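Side-chain contacts in pmbA-related protein (Thermotoga maritima, PDB 1VL4), which belongs to a family assigned metallopeptidase activity, which it may share, and has been called a putative modulator of DNA gyrase: residues Arg41-Arg46 with Lys129-Met134; Gly121-Leu126 with Val154-Met159; Leu238-Ala243 with Lys353-Leu358; Asp298-Pro303 with His320-Ala325; Gly391-Val394 with Ala400-Val403. All coordinates share one frame; numbering follows the deposited sequence.

Interaction 1. Residues Arg41-Arg46 with Lys129-Met134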
# COMPACT_ATOMS: atom_id res chain seq x y z
N ARG A 41 6.61 8.72 -16.74
CA ARG A 41 7.67 7.85 -17.20
C ARG A 41 8.62 7.77 -16.03
O ARG A 41 9.01 8.83 -15.44
CB ARG A 41 8.28 8.59 -18.37
CG ARG A 41 9.04 7.83 -19.35
CD ARG A 41 8.44 6.51 -19.84
NE ARG A 41 9.55 5.84 -20.47
CZ ARG A 41 10.57 5.31 -19.81
NH1 ARG A 41 10.60 5.29 -18.47
NH2 ARG A 41 11.57 4.78 -20.49
N GLU A 42 8.99 6.56 -15.63
CA GLU A 42 9.82 6.40 -14.47
C GLU A 42 10.82 5.27 -14.65
O GLU A 42 10.56 4.29 -15.35
CB GLU A 42 8.98 6.16 -13.20
CG GLU A 42 8.16 4.86 -13.26
CD GLU A 42 6.97 4.86 -12.30
OE1 GLU A 42 7.22 4.74 -11.08
OE2 GLU A 42 5.80 4.99 -12.77
N PHE A 43 11.97 5.46 -14.00
CA PHE A 43 12.96 4.47 -13.99
C PHE A 43 13.47 4.35 -12.58
O PHE A 43 13.83 5.34 -11.96
CB PHE A 43 14.08 4.84 -14.94
CG PHE A 43 15.14 3.80 -15.01
CD1 PHE A 43 16.16 3.76 -14.06
CD2 PHE A 43 15.10 2.81 -15.97
CE1 PHE A 43 17.10 2.81 -14.08
CE2 PHE A 43 16.10 1.81 -15.99
CZ PHE A 43 17.08 1.81 -15.02
N SER A 44 13.52 3.14 -12.06
CA SER A 44 14.09 2.92 -10.75
C SER A 44 14.93 1.69 -10.72
O SER A 44 14.71 0.78 -11.50
CB SER A 44 12.96 2.74 -9.74
OG SER A 44 12.28 1.53 -9.97
N LEU A 45 15.89 1.66 -9.82
CA LEU A 45 16.67 0.52 -9.55
C LEU A 45 17.12 0.40 -8.09
O LEU A 45 17.33 1.41 -7.37
CB LEU A 45 17.84 0.42 -10.50
CG LEU A 45 18.96 1.41 -10.39
CD1 LEU A 45 19.92 0.97 -9.27
CD2 LEU A 45 19.69 1.45 -11.73
N ARG A 46 17.23 -0.86 -7.66
CA ARG A 46 17.66 -1.20 -6.29
C ARG A 46 18.74 -2.22 -6.31
O ARG A 46 18.62 -3.24 -7.00
CB ARG A 46 16.46 -1.71 -5.52
CG ARG A 46 16.72 -2.10 -4.08
CD ARG A 46 15.43 -2.64 -3.43
NE ARG A 46 15.38 -4.11 -3.45
CZ ARG A 46 14.25 -4.83 -3.39
NH1 ARG A 46 13.05 -4.25 -3.34
NH2 ARG A 46 14.32 -6.16 -3.40
N LYS A 129 23.30 2.96 -18.19
CA LYS A 129 24.57 2.75 -17.62
C LYS A 129 24.97 3.83 -16.64
O LYS A 129 25.51 3.52 -15.59
CB LYS A 129 25.63 2.59 -18.73
CG LYS A 129 27.02 2.41 -18.18
CD LYS A 129 27.92 1.78 -19.18
CE LYS A 129 29.30 1.47 -18.58
NZ LYS A 129 29.90 2.71 -18.00
N GLU A 130 24.71 5.09 -16.96
CA GLU A 130 25.04 6.18 -16.06
C GLU A 130 24.21 6.13 -14.78
O GLU A 130 24.70 6.45 -13.71
CB GLU A 130 24.85 7.54 -16.73
CG GLU A 130 25.84 7.79 -17.91
CD GLU A 130 25.53 9.11 -18.67
OE1 GLU A 130 24.46 9.23 -19.31
OE2 GLU A 130 26.36 10.04 -18.62
N LYS A 131 22.95 5.74 -14.90
CA LYS A 131 22.11 5.58 -13.71
C LYS A 131 22.64 4.45 -12.85
O LYS A 131 22.79 4.64 -11.65
CB LYS A 131 20.64 5.33 -14.10
CG LYS A 131 20.07 6.44 -14.94
CD LYS A 131 18.64 6.19 -15.35
CE LYS A 131 18.17 7.09 -16.48
NZ LYS A 131 16.65 7.32 -16.52
N MET A 132 23.02 3.31 -13.48
CA MET A 132 23.55 2.21 -12.75
C MET A 132 24.81 2.63 -12.06
O MET A 132 25.04 2.26 -10.90
CB MET A 132 23.85 1.01 -13.66
CG MET A 132 22.63 0.35 -14.22
SD MET A 132 23.07 -0.70 -15.66
CE MET A 132 24.33 -1.75 -14.93
N ASP A 133 25.65 3.39 -12.76
CA ASP A 133 26.97 3.78 -12.23
C ASP A 133 26.81 4.70 -11.00
O ASP A 133 27.57 4.57 -10.04
CB ASP A 133 27.86 4.41 -13.31
CG ASP A 133 28.46 3.37 -14.30
OD1 ASP A 133 28.51 2.16 -14.01
OD2 ASP A 133 28.89 3.78 -15.40
N MET A 134 25.81 5.57 -11.01
CA MET A 134 25.46 6.34 -9.81
C MET A 134 25.14 5.47 -8.56
O MET A 134 25.63 5.75 -7.45
CB MET A 134 24.30 7.30 -10.08
CG MET A 134 24.68 8.42 -11.02
SD MET A 134 23.32 9.59 -11.41
CE MET A 134 23.36 10.52 -9.95
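Lys131, on helix 128-143, runs its aliphatic arm obliquely across the Phe43 side chain of strand 32-48; the nearest atoms are Lys131 CD and Phe43 CD1, 3.7 Å apart. Beyond CG the lysine chain is extended, which carries it past the ring until Lys131 NZ lies 3.9 Å from Phe43 CB. There the ammonium group finds its real partner, the carboxylate of Asp158 on the adjoining strand, in a salt bridge. Two residues along from Phe43, Leu45 rises from the same face of the strand, and Leu45 CD2 reaches Met132 CG at 4.0 Å, the two side chains crossing at about a right angle. That same methyl also lies at the edge of the Phe43 ring, in its plane. The helix rides over the antiparallel sheet; the axes of segments 41-46 and 129-134 approach to 9.6 Å and cross at -38°. Val97 of the second subunit packs on Met132 and Asn94 of that subunit on Phe43, which places the contact near the dimer interface. No hydrogen bond joins the two segments: carbon surfaces make the contact, and the ammonium that enters it is paired with Asp158, which probably offsets its charge.

Interaction 2. Residues Gly121-Leu126 with Val154-Met159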
# COMPACT_ATOMS: atom_id res chain seq x y z
N GLY A 121 14.69 18.40 -17.56
CA GLY A 121 15.01 17.60 -18.74
C GLY A 121 16.36 16.89 -18.73
O GLY A 121 16.72 16.27 -19.69
N ARG A 122 17.11 16.98 -17.65
CA ARG A 122 18.41 16.35 -17.64
C ARG A 122 18.41 14.88 -17.21
O ARG A 122 19.24 14.13 -17.69
CB ARG A 122 19.38 17.19 -16.82
CG ARG A 122 19.60 18.60 -17.44
CD ARG A 122 20.74 19.34 -16.82
NE ARG A 122 21.98 18.58 -16.94
CZ ARG A 122 22.73 18.52 -18.04
NH1 ARG A 122 22.38 19.18 -19.15
NH2 ARG A 122 23.85 17.79 -18.04
N PHE A 123 17.50 14.45 -16.34
CA PHE A 123 17.47 13.01 -15.95
C PHE A 123 17.22 12.15 -17.20
O PHE A 123 17.83 11.10 -17.36
CB PHE A 123 16.41 12.74 -14.83
CG PHE A 123 16.94 12.94 -13.45
CD1 PHE A 123 17.83 12.02 -12.90
CD2 PHE A 123 16.59 14.09 -12.71
CE1 PHE A 123 18.37 12.22 -11.64
CE2 PHE A 123 17.11 14.28 -11.46
CZ PHE A 123 17.99 13.37 -10.90
N GLU A 124 16.33 12.63 -18.07
CA GLU A 124 15.94 11.97 -19.34
C GLU A 124 17.07 11.71 -20.29
O GLU A 124 17.01 10.79 -21.09
CB GLU A 124 14.96 12.84 -20.12
CG GLU A 124 13.55 12.66 -19.72
CD GLU A 124 12.67 13.76 -20.29
OE1 GLU A 124 12.73 14.90 -19.78
OE2 GLU A 124 11.95 13.47 -21.28
N LYS A 125 18.09 12.56 -20.24
CA LYS A 125 19.28 12.41 -21.07
C LYS A 125 20.29 11.35 -20.62
O LYS A 125 21.14 10.95 -21.40
CB LYS A 125 19.97 13.78 -21.16
CG LYS A 125 19.07 14.77 -21.96
CD LYS A 125 19.85 15.96 -22.51
CE LYS A 125 20.12 17.03 -21.43
NZ LYS A 125 19.17 18.17 -21.57
N LEU A 126 20.21 10.90 -19.38
CA LEU A 126 21.15 9.92 -18.88
C LEU A 126 20.92 8.58 -19.53
O LEU A 126 19.80 8.18 -19.75
CB LEU A 126 20.96 9.70 -17.37
CG LEU A 126 21.33 10.84 -16.46
CD1 LEU A 126 21.11 10.37 -15.03
CD2 LEU A 126 22.76 11.31 -16.67
N VAL A 154 20.69 0.17 -1.80
CA VAL A 154 20.88 1.44 -2.51
C VAL A 154 19.73 1.53 -3.50
O VAL A 154 19.43 0.57 -4.24
CB VAL A 154 22.23 1.53 -3.24
CG1 VAL A 154 22.29 2.73 -4.15
CG2 VAL A 154 23.38 1.55 -2.27
N MET A 155 19.08 2.66 -3.50
CA MET A 155 18.00 2.89 -4.43
C MET A 155 18.12 4.20 -5.22
O MET A 155 18.31 5.28 -4.67
CB MET A 155 16.68 2.80 -3.70
CG MET A 155 15.47 2.58 -4.61
SD MET A 155 13.95 2.94 -3.71
CE MET A 155 14.35 1.84 -2.28
N TYR A 156 17.92 4.07 -6.53
CA TYR A 156 17.87 5.17 -7.48
C TYR A 156 16.44 5.25 -8.07
O TYR A 156 15.86 4.23 -8.46
CB TYR A 156 18.90 4.91 -8.62
CG TYR A 156 18.78 5.92 -9.78
CD1 TYR A 156 17.86 5.72 -10.82
CD2 TYR A 156 19.55 7.09 -9.79
CE1 TYR A 156 17.69 6.67 -11.83
CE2 TYR A 156 19.42 8.00 -10.80
CZ TYR A 156 18.47 7.79 -11.83
OH TYR A 156 18.32 8.74 -12.83
N LYS A 157 15.94 6.46 -8.23
CA LYS A 157 14.76 6.67 -8.99
C LYS A 157 14.73 8.00 -9.75
O LYS A 157 15.15 9.01 -9.21
CB LYS A 157 13.51 6.59 -8.09
CG LYS A 157 12.23 6.61 -8.93
CD LYS A 157 10.99 6.18 -8.16
CE LYS A 157 9.77 6.18 -9.07
NZ LYS A 157 8.52 5.86 -8.29
N ASP A 158 14.26 7.97 -10.99
CA ASP A 158 13.87 9.20 -11.63
C ASP A 158 12.50 9.10 -12.26
O ASP A 158 11.98 8.00 -12.50
CB ASP A 158 14.93 9.68 -12.65
CG ASP A 158 15.08 8.79 -13.86
OD1 ASP A 158 14.10 8.57 -14.58
OD2 ASP A 158 16.22 8.34 -14.15
N MET A 159 11.86 10.26 -12.45
CA MET A 159 10.47 10.34 -12.90
C MET A 159 10.26 11.63 -13.70
O MET A 159 10.82 12.69 -13.32
CB MET A 159 9.49 10.27 -11.67
CG MET A 159 8.02 9.90 -12.03
SD MET A 159 7.11 9.04 -10.69
CE MET A 159 5.63 8.56 -11.58
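The Phe123 ring takes the hydroxyl of Tyr156 at its edge, close to its own plane, with Tyr156 OH 3.3 Å from Phe123 CD1. Asp158 meets the same ring obliquely through its methylene, Asp158 CB lying 3.7 Å from Phe123 CD1, while the carboxylate plane is turned 39° from that of the ring. The Tyr156 ring has Asp158 OD2 at its edge and in its plane. Phe123 and Tyr156 run past one another head to tail, and Phe123 CD1 meets the Tyr156 ring obliquely.

Tyr156 and Asp158 stand two residues apart on strand 148-167, on the same side of it, and their ends are tied together: Tyr156 OH donates to Asp158 OD2 over 2.5 Å, the carboxylate oxygen receiving it on its anti lone pair, the one turned from the other oxygen. With CG between the backbone N and the carbonyl carbon (chi1 67°), the carboxylate can reach Tyr156 OH. OD2 also carries the Lys131 salt bridge. Three residues after Phe123, Leu126 CD1 approaches Tyr156 OH at 3.9 Å.

The loop 121-126, which leads into helix 128-143, is thus pressed against the sheet by Phe123, whose ring also touches Pro205 and Leu208. Across the two segments there is no hydrogen bond. Instead, two apolar side chains of the loop, Phe123 and Leu126, lie against a short, buried tyrosine-aspartate bond, and the lysine charge close by would be expected to favour the ionised carboxylate.

Interaction 3. Residues Leu238-Ala243 with Lys353-Leu358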
# COMPACT_ATOMS: atom_id res chain seq x y z
N LEU A 238 17.23 17.67 20.89
CA LEU A 238 17.59 18.31 19.62
C LEU A 238 17.15 17.34 18.51
O LEU A 238 17.77 16.30 18.28
CB LEU A 238 19.08 18.60 19.57
CG LEU A 238 19.74 19.07 18.28
CD1 LEU A 238 18.89 20.04 17.55
CD2 LEU A 238 21.13 19.67 18.66
N MET A 239 16.03 17.65 17.88
CA MET A 239 15.54 16.80 16.82
C MET A 239 16.13 17.20 15.48
O MET A 239 15.77 18.22 14.90
CB MET A 239 14.04 16.80 16.81
CG MET A 239 13.46 15.95 15.70
SD MET A 239 11.78 15.44 16.05
CE MET A 239 12.03 14.68 17.62
N ARG A 240 17.05 16.38 14.97
CA ARG A 240 17.67 16.67 13.70
C ARG A 240 16.61 16.74 12.59
O ARG A 240 15.57 16.09 12.68
CB ARG A 240 18.72 15.65 13.34
CG ARG A 240 19.70 16.12 12.27
CD ARG A 240 20.80 15.15 12.04
NE ARG A 240 20.32 13.97 11.32
CZ ARG A 240 21.04 12.88 11.11
NH1 ARG A 240 20.49 11.87 10.48
NH2 ARG A 240 22.31 12.82 11.52
N ASN A 241 16.92 17.54 11.58
CA ASN A 241 16.09 17.70 10.39
C ASN A 241 15.46 16.40 9.86
O ASN A 241 14.26 16.33 9.61
CB ASN A 241 16.81 18.53 9.27
CG ASN A 241 18.21 18.04 8.89
OD1 ASN A 241 18.59 16.89 9.15
ND2 ASN A 241 18.97 18.92 8.21
N THR A 242 16.28 15.37 9.69
CA THR A 242 15.82 14.09 9.15
C THR A 242 14.68 13.46 9.99
O THR A 242 13.78 12.87 9.42
CB THR A 242 16.96 13.08 9.07
OG1 THR A 242 17.66 13.07 10.32
CG2 THR A 242 17.94 13.47 8.02
N ALA A 243 14.74 13.57 11.32
CA ALA A 243 13.64 13.05 12.17
C ALA A 243 12.40 13.96 12.03
O ALA A 243 11.26 13.49 11.88
CB ALA A 243 14.09 12.95 13.62
N LYS A 353 20.72 29.43 13.89
CA LYS A 353 21.76 28.60 14.51
C LYS A 353 22.10 27.37 13.67
O LYS A 353 21.23 26.69 13.13
CB LYS A 353 21.31 28.16 15.90
CG LYS A 353 21.06 29.28 16.94
CD LYS A 353 22.29 30.04 17.26
CE LYS A 353 22.21 30.78 18.63
NZ LYS A 353 20.99 31.60 18.77
N SER A 354 23.38 27.03 13.57
CA SER A 354 23.75 25.78 12.94
C SER A 354 23.43 24.64 13.90
O SER A 354 23.12 24.87 15.08
CB SER A 354 25.24 25.78 12.66
OG SER A 354 25.93 25.79 13.88
N PHE A 355 23.53 23.41 13.41
CA PHE A 355 23.39 22.25 14.27
C PHE A 355 24.36 22.28 15.46
O PHE A 355 24.00 22.02 16.63
CB PHE A 355 23.57 20.97 13.45
CG PHE A 355 23.25 19.73 14.21
CD1 PHE A 355 21.97 19.24 14.25
CD2 PHE A 355 24.23 19.08 14.91
CE1 PHE A 355 21.69 18.10 14.98
CE2 PHE A 355 23.95 17.94 15.63
CZ PHE A 355 22.69 17.45 15.66
N GLU A 356 25.61 22.54 15.15
CA GLU A 356 26.65 22.62 16.18
C GLU A 356 26.33 23.67 17.24
O GLU A 356 26.61 23.46 18.42
CB GLU A 356 27.99 22.91 15.49
CG GLU A 356 29.23 22.98 16.40
CD GLU A 356 29.38 21.78 17.34
OE1 GLU A 356 29.06 20.64 16.91
OE2 GLU A 356 29.82 22.00 18.50
N GLU A 357 25.76 24.81 16.82
CA GLU A 357 25.32 25.85 17.74
C GLU A 357 24.15 25.40 18.61
O GLU A 357 24.13 25.63 19.82
CB GLU A 357 24.96 27.14 16.99
CG GLU A 357 26.20 27.86 16.44
CD GLU A 357 25.88 29.06 15.54
OE1 GLU A 357 25.04 28.98 14.61
OE2 GLU A 357 26.52 30.11 15.77
N LEU A 358 23.20 24.71 18.00
CA LEU A 358 22.11 24.08 18.74
C LEU A 358 22.57 23.05 19.78
O LEU A 358 22.02 22.98 20.88
CB LEU A 358 21.11 23.42 17.76
CG LEU A 358 20.30 24.33 16.84
CD1 LEU A 358 19.28 23.47 16.13
CD2 LEU A 358 19.62 25.53 17.52
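This is an apolar contact between a strand and the first turn of a helix: Leu238, near the end of strand 233-239, and Arg240 just after it, meet Phe355 and Leu358 of helix 355-362, which lies against the mixed sheet of the C-terminal region. Leu238 is the middle of it. One branch, Leu238 CD2, stands over a face of the Phe355 ring, 4.3 Å from the centroid and offset toward the rim, a CH-pi contact. The other branch, Leu238 CD1, meets Leu358 CD1 at 3.7 Å, the two leucines crossing at about a right angle. Phe355 swings toward the strand with CG on the far side from its backbone N (chi1 -172°), and Phe355 CE1 also takes Arg240 CG at 3.9 Å.

Only the methylene part of the arginine is used here. The chain bends at chi3 and its head grips Thr242 side-on, Arg240 NE at 3.0 Å and Arg240 NH1 at 3.1 Å from Thr242 OG1, which lies in the guanidinium plane; NH1 goes on to salt bridges with Glu220 and Glu370. At the start of helix 355-362, Ser354 and Glu357 close a capping box, with Ser354 N donating to Glu357 OE1 at 2.8 Å and Glu357 N to Ser354 OG. Polar groups thus settle their bonds within their own segment or with outside partners, leaving carbon against carbon to join strand and helix.

Interaction 4. Residues Asp298-Pro303 with His320-Ala325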
# COMPACT_ATOMS: atom_id res chain seq x y z
N ASP A 298 -3.34 22.78 -8.17
CA ASP A 298 -3.84 21.57 -7.53
C ASP A 298 -4.64 20.65 -8.50
O ASP A 298 -4.70 20.91 -9.71
CB ASP A 298 -4.58 21.94 -6.19
CG ASP A 298 -5.92 22.59 -6.41
OD1 ASP A 298 -6.41 22.55 -7.55
OD2 ASP A 298 -6.50 23.10 -5.41
N ASP A 299 -5.24 19.58 -7.99
CA ASP A 299 -5.96 18.64 -8.85
C ASP A 299 -7.37 19.14 -9.24
O ASP A 299 -8.07 18.47 -9.98
CB ASP A 299 -6.03 17.27 -8.19
CG ASP A 299 -4.65 16.58 -8.11
OD1 ASP A 299 -3.79 16.92 -8.94
OD2 ASP A 299 -4.42 15.79 -7.19
N GLU A 300 -7.76 20.31 -8.74
CA GLU A 300 -9.01 21.01 -9.14
C GLU A 300 -8.66 22.15 -10.09
O GLU A 300 -9.53 22.81 -10.61
CB GLU A 300 -9.81 21.52 -7.90
CG GLU A 300 -10.05 20.39 -6.89
CD GLU A 300 -10.87 20.77 -5.65
OE1 GLU A 300 -10.61 21.81 -5.03
OE2 GLU A 300 -11.73 19.98 -5.24
N GLY A 301 -7.38 22.31 -10.41
CA GLY A 301 -6.92 23.36 -11.30
C GLY A 301 -6.78 24.73 -10.63
O GLY A 301 -6.60 25.74 -11.31
N VAL A 302 -6.76 24.76 -9.31
CA VAL A 302 -6.69 26.03 -8.60
C VAL A 302 -5.22 26.39 -8.44
O VAL A 302 -4.40 25.52 -8.08
CB VAL A 302 -7.44 25.94 -7.22
CG1 VAL A 302 -7.24 27.21 -6.34
CG2 VAL A 302 -8.90 25.62 -7.40
N PRO A 303 -4.85 27.65 -8.72
CA PRO A 303 -3.44 27.98 -8.49
C PRO A 303 -2.99 27.71 -7.05
O PRO A 303 -3.69 28.06 -6.07
CB PRO A 303 -3.37 29.49 -8.78
CG PRO A 303 -4.58 29.81 -9.53
CD PRO A 303 -5.60 28.81 -9.21
N HIS A 320 -7.59 24.23 2.12
CA HIS A 320 -8.89 24.01 1.52
C HIS A 320 -8.86 23.35 0.13
O HIS A 320 -7.85 23.39 -0.59
CB HIS A 320 -9.61 25.35 1.37
CG HIS A 320 -10.04 25.95 2.68
ND1 HIS A 320 -11.22 25.63 3.29
CD2 HIS A 320 -9.43 26.85 3.48
CE1 HIS A 320 -11.34 26.32 4.42
NE2 HIS A 320 -10.26 27.07 4.55
N ASN A 321 -10.00 22.75 -0.20
CA ASN A 321 -10.39 22.44 -1.55
C ASN A 321 -11.59 23.33 -1.91
O ASN A 321 -11.99 24.17 -1.10
CB ASN A 321 -10.64 20.94 -1.74
CG ASN A 321 -11.72 20.37 -0.83
OD1 ASN A 321 -12.63 21.07 -0.35
ND2 ASN A 321 -11.67 19.05 -0.67
N LEU A 322 -12.13 23.19 -3.11
CA LEU A 322 -13.22 24.07 -3.53
C LEU A 322 -14.44 23.91 -2.61
O LEU A 322 -15.07 24.90 -2.24
CB LEU A 322 -13.61 23.79 -4.99
CG LEU A 322 -12.55 24.17 -6.04
CD1 LEU A 322 -12.97 23.79 -7.47
CD2 LEU A 322 -12.26 25.65 -5.97
N LYS A 323 -14.74 22.67 -2.22
CA LYS A 323 -15.91 22.37 -1.38
C LYS A 323 -15.80 23.04 -0.02
O LYS A 323 -16.75 23.66 0.45
CB LYS A 323 -16.06 20.85 -1.26
CG LYS A 323 -17.02 20.33 -0.19
CD LYS A 323 -17.39 18.88 -0.46
N THR A 324 -14.63 22.96 0.62
CA THR A 324 -14.51 23.49 1.98
C THR A 324 -14.42 25.01 1.92
O THR A 324 -15.01 25.71 2.76
CB THR A 324 -13.31 22.90 2.74
OG1 THR A 324 -12.13 23.26 2.06
CG2 THR A 324 -13.38 21.42 2.81
N ALA A 325 -13.73 25.55 0.91
CA ALA A 325 -13.72 27.01 0.76
C ALA A 325 -15.14 27.57 0.55
O ALA A 325 -15.53 28.57 1.17
CB ALA A 325 -12.80 27.43 -0.38
O HOH W 1 -13.60 20.34 -3.62
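Glu300 and Val302, which both touch Leu322 across the contact, send their backbone N atoms to one oxygen, Asp298 OD1, at 2.9 Å from Glu300 N and 2.8 Å from Val302 N. The two donors arrive from opposite faces of the carboxylate, each well out of its plane. The bond to Glu300 N makes an Asx turn, and residues 298-301 form a type I beta turn, so a compact loop presents Glu300 to the helix start. With its chain extended beyond CG, Glu300 reaches the first turn of helix 322-328, where Glu300 OE1 accepts from Leu322 N at 2.8 Å (N-H...O angle 153°) through its syn lone pair. Its other oxygen, OE2, takes a bond from a water that in turn accepts from Lys323 N. The carboxylate thus serves two N-H groups of the first turn, one directly and one through water, where its negative charge probably suits the helix dipole.

Asn321, at the N-cap, adds a capping box: Asn321 OD1 accepts from Thr324 N at 2.9 Å, and Thr324 OG1 accepts from Asn321 N at 3.1 Å. Beside the polar bonds, Val302 CG2 packs on Leu322 CD2 at 3.7 Å. Around this junction, helix 257-261 packs against His320, Asn321 and Thr324, strand 340-341 touches Asn321 and Thr324, and strand 336-337 holds the loop through Gly336, which bonds Asp298 OD2.

Interaction 5. Residues Gly391-Val394 with Ala400-Val403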
# COMPACT_ATOMS: atom_id res chain seq x y z
N GLY A 391 19.27 8.12 18.14
CA GLY A 391 19.91 9.37 18.51
C GLY A 391 21.16 9.17 19.36
O GLY A 391 21.77 8.09 19.36
N TYR A 392 21.52 10.24 20.09
CA TYR A 392 22.79 10.37 20.78
C TYR A 392 22.54 11.07 22.12
O TYR A 392 21.56 11.80 22.26
CB TYR A 392 23.74 11.25 19.93
CG TYR A 392 24.00 10.65 18.58
CD1 TYR A 392 23.07 10.80 17.56
CD2 TYR A 392 25.13 9.86 18.33
CE1 TYR A 392 23.26 10.20 16.32
CE2 TYR A 392 25.34 9.26 17.06
CZ TYR A 392 24.40 9.44 16.07
OH TYR A 392 24.53 8.89 14.80
N TRP A 393 23.46 10.86 23.06
CA TRP A 393 23.53 11.60 24.32
C TRP A 393 24.56 12.73 24.14
O TRP A 393 25.63 12.52 23.55
CB TRP A 393 23.95 10.69 25.49
CG TRP A 393 24.03 11.44 26.77
CD1 TRP A 393 25.16 11.77 27.47
CD2 TRP A 393 22.93 12.02 27.49
NE1 TRP A 393 24.82 12.50 28.59
CE2 TRP A 393 23.46 12.69 28.60
CE3 TRP A 393 21.55 12.05 27.29
CZ2 TRP A 393 22.66 13.35 29.53
CZ3 TRP A 393 20.76 12.72 28.20
CH2 TRP A 393 21.31 13.35 29.30
N VAL A 394 24.22 13.92 24.62
CA VAL A 394 25.09 15.07 24.55
C VAL A 394 25.41 15.49 25.97
O VAL A 394 24.53 15.57 26.80
CB VAL A 394 24.37 16.23 23.83
CG1 VAL A 394 25.21 17.51 23.83
CG2 VAL A 394 24.00 15.82 22.42
N ALA A 400 28.25 12.58 23.09
CA ALA A 400 29.07 11.68 23.85
C ALA A 400 28.98 10.26 23.27
O ALA A 400 30.01 9.62 23.09
CB ALA A 400 28.64 11.68 25.31
N HIS A 401 27.77 9.79 23.01
CA HIS A 401 27.58 8.40 22.56
C HIS A 401 26.18 8.18 22.02
O HIS A 401 25.26 8.89 22.41
CB HIS A 401 27.87 7.38 23.67
CG HIS A 401 27.03 7.55 24.91
ND1 HIS A 401 25.72 7.12 24.99
CD2 HIS A 401 27.34 8.08 26.12
CE1 HIS A 401 25.25 7.38 26.20
NE2 HIS A 401 26.21 7.96 26.90
N GLY A 402 26.03 7.21 21.13
CA GLY A 402 24.73 6.90 20.57
C GLY A 402 23.81 6.32 21.63
O GLY A 402 24.26 5.84 22.65
N VAL A 403 22.50 6.41 21.39
CA VAL A 403 21.52 5.96 22.37
C VAL A 403 20.67 4.81 21.79
O VAL A 403 19.96 5.00 20.82
CB VAL A 403 20.61 7.14 22.83
CG1 VAL A 403 19.55 6.66 23.78
CG2 VAL A 403 21.46 8.18 23.53
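Trp393 sets its CB over one face of the His401 imidazole, 3.9 Å from the ring centroid, a CH-pi contact. Beyond CB the two side chains run side by side in the same direction, but the indole five-membered ring is displaced along the imidazole, the centroids 5.4 Å apart and the planes at 27°, leaving little stacking. The imidazole is held in place from its own strand: His401 ND1 donates to Gly402 O at 3.0 Å, the acceptor lying in the ring plane.

Backbone bonds join the hairpin of strands 384-395 and 398-404. Trp393 N donates to His401 O and Ala400 N to Trp393 O, each at 2.7 Å; with both Ala400 and His401 facing Trp393, this is a classic beta bulge. Val403 CG2 closes the same face, 4.0 Å from Trp393 CB. On the other face Tyr392 rests CD2 on Gly402 CA at 3.7 Å, and its hydroxyl bonds Ser223. Tyr235 meets the Trp393 ring at a steep angle. The backbone N of Gly391 is buried without a partner in the model. Main-chain hydrogen bonds therefore do the joining, and aromatic and aliphatic groups cover them on the Trp393 face.

Overall arrangement
From the N terminus, interaction 1 closes the first loop, from strand 32-48 to helix 128-143. Interaction 2 crosses it, opening inside that loop at residues 121-126 and ending beyond it on strand 148-167. Their centres are 6 Å apart, and together they fasten a helix and its lead-in loop to neighbouring strands of one antiparallel sheet. Interaction 3 opens the C-terminal region and spans 109 residues, joining residues 238-243 to helix 355-362. Interaction 4 is nested inside that span, on the opposite side of the chain's centre, about 35 Å away between centres. Interaction 5, a short hairpin, follows in series and reaches the same sheet as interaction 3, with nearest atoms about 6 Å apart.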